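Local atomic coordinates of serine protease inhibitor (Schistosoma haematobium, PDB entry 3STO), a protein that probably inhibits serine endopeptidases, as many serpins do, by offering an exposed reactive-centre loop as bait. Residues 240-245 and 257-262; 290-295 and 374-379; 382-387 and 394-399. All coordinates share one frame; numbering follows the deposited sequence.

Interaction 1: residues 240-245 and 257-262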
# COMPACT_ATOMS: atom_id res chain seq x y z
N GLY A 240 12.41 7.93 -20.64
CA GLY A 240 13.41 8.56 -19.80
C GLY A 240 13.77 7.89 -18.49
O GLY A 240 14.22 8.57 -17.56
N PHE A 241 13.62 6.56 -18.41
CA PHE A 241 14.06 5.83 -17.20
C PHE A 241 14.64 4.42 -17.45
O PHE A 241 14.60 3.88 -18.56
CB PHE A 241 12.92 5.79 -16.17
CG PHE A 241 11.65 5.14 -16.70
CD1 PHE A 241 11.59 3.76 -16.95
CD2 PHE A 241 10.52 5.89 -16.91
CE1 PHE A 241 10.42 3.16 -17.41
CE2 PHE A 241 9.35 5.30 -17.38
CZ PHE A 241 9.30 3.93 -17.65
N GLU A 242 15.17 3.82 -16.40
CA GLU A 242 15.65 2.45 -16.46
C GLU A 242 15.14 1.76 -15.21
O GLU A 242 14.85 2.42 -14.22
CB GLU A 242 17.21 2.37 -16.58
CG GLU A 242 18.02 3.16 -15.52
CD GLU A 242 19.56 3.25 -15.81
OE1 GLU A 242 20.09 2.53 -16.70
OE2 GLU A 242 20.28 4.03 -15.12
N ILE A 243 15.06 0.43 -15.25
CA ILE A 243 14.44 -0.32 -14.19
C ILE A 243 15.24 -1.57 -13.85
O ILE A 243 15.75 -2.23 -14.75
CB ILE A 243 12.99 -0.73 -14.63
CG1 ILE A 243 12.12 0.50 -14.89
CG2 ILE A 243 12.31 -1.69 -13.63
CD1 ILE A 243 10.70 0.18 -15.28
N VAL A 244 15.34 -1.89 -12.55
CA VAL A 244 15.83 -3.17 -12.11
C VAL A 244 14.77 -3.79 -11.24
O VAL A 244 13.98 -3.09 -10.63
CB VAL A 244 17.18 -3.16 -11.27
CG1 VAL A 244 18.37 -2.85 -12.15
CG2 VAL A 244 17.10 -2.22 -10.07
N SER A 245 14.78 -5.12 -11.19
CA SER A 245 13.89 -5.89 -10.33
C SER A 245 14.75 -6.74 -9.42
O SER A 245 15.56 -7.53 -9.90
CB SER A 245 13.00 -6.77 -11.16
OG SER A 245 11.91 -7.16 -10.39
N ILE A 257 12.82 -0.86 -8.86
CA ILE A 257 13.29 0.52 -8.80
C ILE A 257 13.21 1.15 -10.17
O ILE A 257 13.60 0.55 -11.17
CB ILE A 257 14.71 0.64 -8.25
CG1 ILE A 257 14.84 -0.21 -6.97
CG2 ILE A 257 15.12 2.12 -8.00
CD1 ILE A 257 16.25 -0.77 -6.78
N VAL A 258 12.62 2.34 -10.21
CA VAL A 258 12.50 3.06 -11.45
C VAL A 258 13.35 4.32 -11.36
O VAL A 258 13.03 5.23 -10.60
CB VAL A 258 11.05 3.47 -11.76
CG1 VAL A 258 10.98 4.13 -13.13
CG2 VAL A 258 10.13 2.26 -11.72
N LEU A 259 14.44 4.34 -12.13
CA LEU A 259 15.45 5.39 -12.00
C LEU A 259 15.47 6.25 -13.25
O LEU A 259 15.78 5.77 -14.35
CB LEU A 259 16.84 4.79 -11.71
CG LEU A 259 17.94 5.79 -11.32
CD1 LEU A 259 17.64 6.48 -9.96
CD2 LEU A 259 19.31 5.13 -11.28
N PRO A 260 15.12 7.53 -13.10
CA PRO A 260 15.21 8.46 -14.23
C PRO A 260 16.63 8.51 -14.80
O PRO A 260 17.62 8.42 -14.05
CB PRO A 260 14.87 9.80 -13.60
CG PRO A 260 14.04 9.44 -12.39
CD PRO A 260 14.69 8.20 -11.86
N LEU A 261 16.73 8.64 -16.11
CA LEU A 261 18.03 8.69 -16.77
C LEU A 261 18.90 9.91 -16.41
O LEU A 261 20.11 9.86 -16.51
CB LEU A 261 17.88 8.50 -18.28
CG LEU A 261 17.43 7.05 -18.53
CD1 LEU A 261 17.10 6.77 -19.98
CD2 LEU A 261 18.50 6.11 -18.04
N GLU A 262 18.30 10.98 -15.94
CA GLU A 262 19.14 12.06 -15.46
C GLU A 262 18.69 12.45 -14.07
O GLU A 262 17.74 11.87 -13.54
CB GLU A 262 19.11 13.26 -16.40
CG GLU A 262 18.12 14.32 -15.97
CD GLU A 262 16.73 14.02 -16.45
OE1 GLU A 262 16.43 14.41 -17.60
OE2 GLU A 262 15.95 13.39 -15.68
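Phe241 to Ser245 run antiparallel to Ile257 to Pro260, the two short strand axes approaching to 4.6 Å with their N-to-C directions 155° apart. They form a beta hairpin within sheet B of the serpin fold. Glu242 and Leu259 make a hydrogen-bonded pair, each backbone N meeting the other's O at 2.9 Å. At Val244 and Ile257 the bond from Ile257 N to Val244 O is sound, whereas the return bond from Val244 N to Ile257 O is weak. Beyond the strand end, Leu261 N reaches Gly240 O at 2.9 Å, from above the carbonyl plane, and Asn267 ND2 donates to the same oxygen. Gly240 has a positive phi of 73°, and with Phe241 it faces Phe236 in a G1 beta bulge at the start of this strand.

One face of the pair carries Ile243, lying alongside Val258 and pointing the same way. Phe241 leans over this valine: with CG placed between the backbone N and the carbonyl carbon, its ring crosses Val258 and takes CG1 over one face, offset toward the rim, in a CH-pi contact. Helix 269-273 adds Leu272 to both of these side chains. The other face carries Val244 and Ile257, whose CG2 and CD1 respectively touch at 3.7 Å, and Glu242 beside Leu259. The glutamate is extended beyond CG, so its aliphatic part serves the apolar packing while OE1 is hydrogen-bonded to Tyr233 OH. Phe375 of strand 373-376 packs on all four side chains of this face. Leu261 CD2 completes the glutamate's setting, sitting over one face of the carboxylate, 3.8 Å from Glu242 CD.

Interaction 2: residues 290-295 and 374-379; sequences TVSLRL and DFHVTH
In sheet C of the serpin fold, the strand that follows the reactive-centre loop pairs in parallel with strand 287-305, and Ser292, Leu293 and Arg294 sit beside Asp374, Phe375 and His376 respectively. The short strand axes are almost exactly aligned, 4° apart. Phe375 is held from both its backbone ends: its N donates to Ser292 O at 2.7 Å, and its O accepts from Arg294 N. Val377 N then bonds to Arg294 O at 2.8 Å, just where Val377 becomes the centre of an inverse gamma turn and the paired strand ends.

The polar face is organised round the imidazole of His376. Its NE2 shares a hydrogen bond of 3.0 Å with Ser292 OG, which arrives at the ring edge in the plane of the ring. The guanidinium of Arg294 lies flat over one ring face, centres 3.6 Å apart and planes inclined by 18°. An arginine chain extended from CG to NE carries the group there, and CD rests over the same face. Asp374 CB covers the opposite face, toward the rim, so the imidazole is sandwiched as well as bonded at its edge. Arg294 NH1 also forms a salt bridge with Glu210 OE2, which probably eases the closeness of Arg208 NH2 to Arg294 NE.

On the apolar face Val291 CG1 meets Phe375 CB at 3.6 Å, and Leu293 CD1 touches Phe375 CD2. From there the phenylalanine ring leads away to Ile257 and Leu259. Here the chain leaving the reactive-centre loop enters serpin sheet C as its first strand, paired in parallel with the next.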
# COMPACT_ATOMS: atom_id res chain seq x y z
N THR A 290 24.07 -8.30 -15.63
CA THR A 290 24.95 -8.09 -14.49
C THR A 290 24.92 -6.60 -14.19
O THR A 290 25.11 -5.75 -15.08
CB THR A 290 26.40 -8.66 -14.73
OG1 THR A 290 26.98 -8.09 -15.91
CG2 THR A 290 26.33 -10.16 -14.91
N VAL A 291 24.65 -6.29 -12.94
CA VAL A 291 24.43 -4.92 -12.54
C VAL A 291 25.28 -4.55 -11.34
O VAL A 291 25.35 -5.29 -10.34
CB VAL A 291 22.95 -4.70 -12.18
CG1 VAL A 291 22.71 -3.27 -11.81
CG2 VAL A 291 22.10 -5.07 -13.34
N SER A 292 25.92 -3.40 -11.47
CA SER A 292 26.49 -2.72 -10.31
C SER A 292 25.36 -1.86 -9.71
O SER A 292 24.93 -0.87 -10.30
CB SER A 292 27.65 -1.83 -10.74
OG SER A 292 28.02 -0.96 -9.70
N LEU A 293 24.86 -2.28 -8.56
CA LEU A 293 23.71 -1.64 -7.96
C LEU A 293 24.12 -0.86 -6.72
O LEU A 293 24.72 -1.41 -5.81
CB LEU A 293 22.66 -2.70 -7.57
CG LEU A 293 21.48 -2.31 -6.67
CD1 LEU A 293 20.65 -1.23 -7.32
CD2 LEU A 293 20.59 -3.53 -6.33
N ARG A 294 23.77 0.42 -6.67
CA ARG A 294 23.89 1.14 -5.41
C ARG A 294 22.55 1.67 -5.01
O ARG A 294 21.83 2.25 -5.81
CB ARG A 294 24.86 2.31 -5.51
CG ARG A 294 26.19 1.94 -6.11
CD ARG A 294 27.20 2.99 -5.75
NE ARG A 294 28.41 2.82 -6.50
CZ ARG A 294 29.02 3.80 -7.14
NH1 ARG A 294 28.49 5.02 -7.09
NH2 ARG A 294 30.14 3.58 -7.80
N LEU A 295 22.25 1.51 -3.74
CA LEU A 295 20.91 1.72 -3.26
C LEU A 295 21.02 2.22 -1.82
O LEU A 295 21.61 1.56 -0.98
CB LEU A 295 20.10 0.40 -3.34
CG LEU A 295 18.63 0.39 -2.91
CD1 LEU A 295 17.79 1.30 -3.83
CD2 LEU A 295 18.00 -1.03 -2.85
N ASP A 374 25.58 0.07 -14.90
CA ASP A 374 25.57 0.72 -13.58
C ASP A 374 24.15 1.10 -13.24
O ASP A 374 23.42 1.59 -14.08
CB ASP A 374 26.43 1.97 -13.54
CG ASP A 374 27.89 1.64 -13.50
OD1 ASP A 374 28.20 0.45 -13.27
OD2 ASP A 374 28.72 2.55 -13.68
N PHE A 375 23.74 0.84 -12.01
CA PHE A 375 22.42 1.29 -11.57
C PHE A 375 22.63 1.91 -10.22
O PHE A 375 22.56 1.22 -9.19
CB PHE A 375 21.43 0.11 -11.48
CG PHE A 375 19.99 0.52 -11.48
CD1 PHE A 375 19.33 0.71 -12.67
CD2 PHE A 375 19.29 0.70 -10.28
CE1 PHE A 375 17.99 1.07 -12.66
CE2 PHE A 375 17.97 1.07 -10.27
CZ PHE A 375 17.31 1.27 -11.46
N HIS A 376 22.93 3.20 -10.22
CA HIS A 376 23.34 3.89 -9.00
C HIS A 376 22.27 4.86 -8.54
O HIS A 376 22.01 5.85 -9.20
CB HIS A 376 24.68 4.59 -9.22
CG HIS A 376 25.80 3.64 -9.51
ND1 HIS A 376 27.04 4.07 -9.92
CD2 HIS A 376 25.86 2.29 -9.45
CE1 HIS A 376 27.82 3.02 -10.11
NE2 HIS A 376 27.12 1.92 -9.83
N VAL A 377 21.62 4.54 -7.43
CA VAL A 377 20.40 5.24 -7.03
C VAL A 377 20.85 6.46 -6.22
O VAL A 377 20.90 6.42 -5.00
CB VAL A 377 19.40 4.28 -6.27
CG1 VAL A 377 18.14 5.00 -5.85
CG2 VAL A 377 19.03 3.08 -7.12
N THR A 378 21.18 7.54 -6.92
CA THR A 378 21.82 8.71 -6.31
C THR A 378 20.96 9.98 -6.37
O THR A 378 21.42 11.07 -6.01
CB THR A 378 23.19 9.02 -7.00
OG1 THR A 378 22.97 9.17 -8.40
CG2 THR A 378 24.16 7.90 -6.80
N HIS A 379 19.73 9.84 -6.86
CA HIS A 379 18.79 10.95 -7.02
C HIS A 379 17.36 10.35 -6.90
O HIS A 379 17.22 9.12 -6.88
CB HIS A 379 19.04 11.69 -8.36
CG HIS A 379 19.15 10.79 -9.55
ND1 HIS A 379 18.14 10.63 -10.47
CD2 HIS A 379 20.18 10.00 -9.99
CE1 HIS A 379 18.53 9.79 -11.42
NE2 HIS A 379 19.77 9.41 -11.16

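Interaction 3: residues 382-387 and 394-399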
# COMPACT_ATOMS: atom_id res chain seq x y z
N ILE A 382 11.40 6.16 -8.14
CA ILE A 382 10.13 5.52 -7.82
C ILE A 382 10.37 4.03 -7.63
O ILE A 382 11.15 3.41 -8.35
CB ILE A 382 9.05 5.88 -8.90
CG1 ILE A 382 8.44 7.25 -8.53
CG2 ILE A 382 7.97 4.82 -9.02
CD1 ILE A 382 8.62 8.24 -9.57
N CYS A 383 9.75 3.46 -6.62
CA CYS A 383 9.92 2.04 -6.39
C CYS A 383 8.61 1.34 -6.01
O CYS A 383 7.63 1.98 -5.60
CB CYS A 383 11.03 1.78 -5.38
SG CYS A 383 10.66 2.43 -3.78
N PHE A 384 8.59 0.01 -6.17
CA PHE A 384 7.40 -0.78 -5.92
C PHE A 384 7.78 -2.08 -5.25
O PHE A 384 8.86 -2.61 -5.49
CB PHE A 384 6.76 -1.14 -7.23
CG PHE A 384 6.37 0.05 -8.08
CD1 PHE A 384 5.11 0.66 -7.92
CD2 PHE A 384 7.22 0.50 -9.07
CE1 PHE A 384 4.70 1.70 -8.72
CE2 PHE A 384 6.84 1.57 -9.89
CZ PHE A 384 5.57 2.17 -9.72
N ILE A 385 6.90 -2.60 -4.40
CA ILE A 385 6.93 -4.03 -4.15
C ILE A 385 5.96 -4.60 -5.17
O ILE A 385 4.79 -4.26 -5.16
CB ILE A 385 6.52 -4.37 -2.76
CG1 ILE A 385 7.51 -3.76 -1.78
CG2 ILE A 385 6.35 -5.89 -2.62
CD1 ILE A 385 7.06 -3.83 -0.34
N TYR A 386 6.46 -5.40 -6.10
CA TYR A 386 5.65 -5.85 -7.22
C TYR A 386 5.27 -7.31 -6.97
O TYR A 386 6.11 -8.11 -6.56
CB TYR A 386 6.45 -5.71 -8.52
CG TYR A 386 5.78 -6.24 -9.78
CD1 TYR A 386 4.69 -5.59 -10.34
CD2 TYR A 386 6.24 -7.39 -10.40
CE1 TYR A 386 4.08 -6.06 -11.48
CE2 TYR A 386 5.63 -7.88 -11.55
CZ TYR A 386 4.54 -7.21 -12.09
OH TYR A 386 3.92 -7.67 -13.24
N ASP A 387 4.00 -7.64 -7.23
CA ASP A 387 3.48 -9.00 -7.05
C ASP A 387 3.41 -9.75 -8.38
O ASP A 387 2.68 -9.35 -9.29
CB ASP A 387 2.11 -8.95 -6.39
CG ASP A 387 1.57 -10.33 -6.03
OD1 ASP A 387 1.81 -11.32 -6.76
OD2 ASP A 387 0.89 -10.41 -4.99
N ILE A 394 1.83 -4.03 -5.02
CA ILE A 394 1.08 -3.96 -3.79
C ILE A 394 1.56 -2.84 -2.89
O ILE A 394 0.93 -2.51 -1.90
CB ILE A 394 1.07 -5.31 -3.07
CG1 ILE A 394 2.48 -5.73 -2.70
CG2 ILE A 394 0.37 -6.40 -3.94
CD1 ILE A 394 2.47 -6.82 -1.67
N MSE A 395 2.68 -2.23 -3.25
CA MSE A 395 3.19 -1.06 -2.55
C MSE A 395 3.80 -0.17 -3.65
O MSE A 395 4.53 -0.65 -4.52
CB MSE A 395 4.17 -1.48 -1.47
CG MSE A 395 4.76 -0.39 -0.58
SE MSE A 395 6.12 0.82 -1.33
CE MSE A 395 7.60 -0.26 -2.04
N ALA A 396 3.43 1.11 -3.64
CA ALA A 396 3.94 2.12 -4.56
C ALA A 396 4.54 3.27 -3.74
O ALA A 396 3.98 3.69 -2.73
CB ALA A 396 2.81 2.64 -5.52
N ALA A 397 5.68 3.76 -4.17
CA ALA A 397 6.43 4.73 -3.40
C ALA A 397 7.22 5.65 -4.31
O ALA A 397 7.75 5.25 -5.34
CB ALA A 397 7.39 4.03 -2.41
N LYS A 398 7.31 6.90 -3.91
CA LYS A 398 8.26 7.82 -4.49
C LYS A 398 9.24 8.27 -3.39
O LYS A 398 8.84 8.75 -2.31
CB LYS A 398 7.55 9.01 -5.13
CG LYS A 398 8.52 10.05 -5.67
CD LYS A 398 7.80 11.21 -6.32
CE LYS A 398 7.06 12.05 -5.29
NZ LYS A 398 6.87 13.43 -5.81
N VAL A 399 10.53 8.11 -3.65
CA VAL A 399 11.55 8.49 -2.68
C VAL A 399 12.37 9.67 -3.19
O VAL A 399 13.22 9.54 -4.08
CB VAL A 399 12.45 7.30 -2.31
CG1 VAL A 399 13.37 7.71 -1.20
CG2 VAL A 399 11.60 6.09 -1.89
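Cys383 and Ile385 make the backbone hydrogen bonds across this antiparallel pair, meeting Ala397 and Met395 respectively. Cys383 N donates to Ala397 O at 3.0 Å, and Ala397 N returns a bond to Cys383 O at a more bent angle of 133°. Ile385 N bonds to Met395 O. In the other direction Ile385 O takes two donors, Ile394 N at 3.0 Å and, weakly, Met395 N, because both residues face Ile385 in a classic beta bulge. Two CA-H...O contacts fill in between these bonds, the shorter running from Phe384 CA to Met395 O at 3.2 Å.

The two strands form a hairpin in sheet B of the serpin fold, buried near the middle of the molecule, with strands 253-260 and 39-41 flanking it.

One face carries Cys383, Ile385, Met395 and Ala397. Ile385 and Met395, a selenomethionine, cross at about a right angle; bends at chi2 and chi3 fold the latter back until its CE lies 3.5 Å from Ile385 CG1. Cys383 SG sits 3.9 Å from Ala397 CB and somewhat farther from Val399 CG2. The reverse face carries Phe384, whose CE1 touches Ala396 CB at 3.8 Å, and Ile382, which crosses the lysine stem at a slant, its CG1 3.9 Å from Lys398 CB. Helix 269-273 covers this face, Leu272 lying on Phe384 and Leu273 on Ala396.

Charged groups use their stems here and their ends elsewhere. Lys398 sends NZ to Phe34 O, and Asp387, whose CB packs against Ile394 CG2, directs OD1 to a salt bridge with Arg252 NE and to the backbone N of Gln389 and Leu390.

Interactions 1 and 3 are neighbouring parts of sheet B, their centres about 13 Å apart. Strands 253-260 and 381-387 lie next to each other there, and Val258 N approaches Ile382 O at 2.6 Å, a probable hydrogen bond. Interaction 2 belongs to sheet C and meets interaction 1 by packing, with centres about 10 Å apart; Phe375 CE2 comes within 3.4 Å of Val244 CG2. Interactions 2 and 3 have centres about 17 Å apart and are joined through the chain, which passes from residues 374-379 almost directly into 382-387. The reactive-centre loop, of which residues 358-364 are not modelled and are probably mobile, precedes strand 373-376, which puts interaction 2 nearest to it along the sequence.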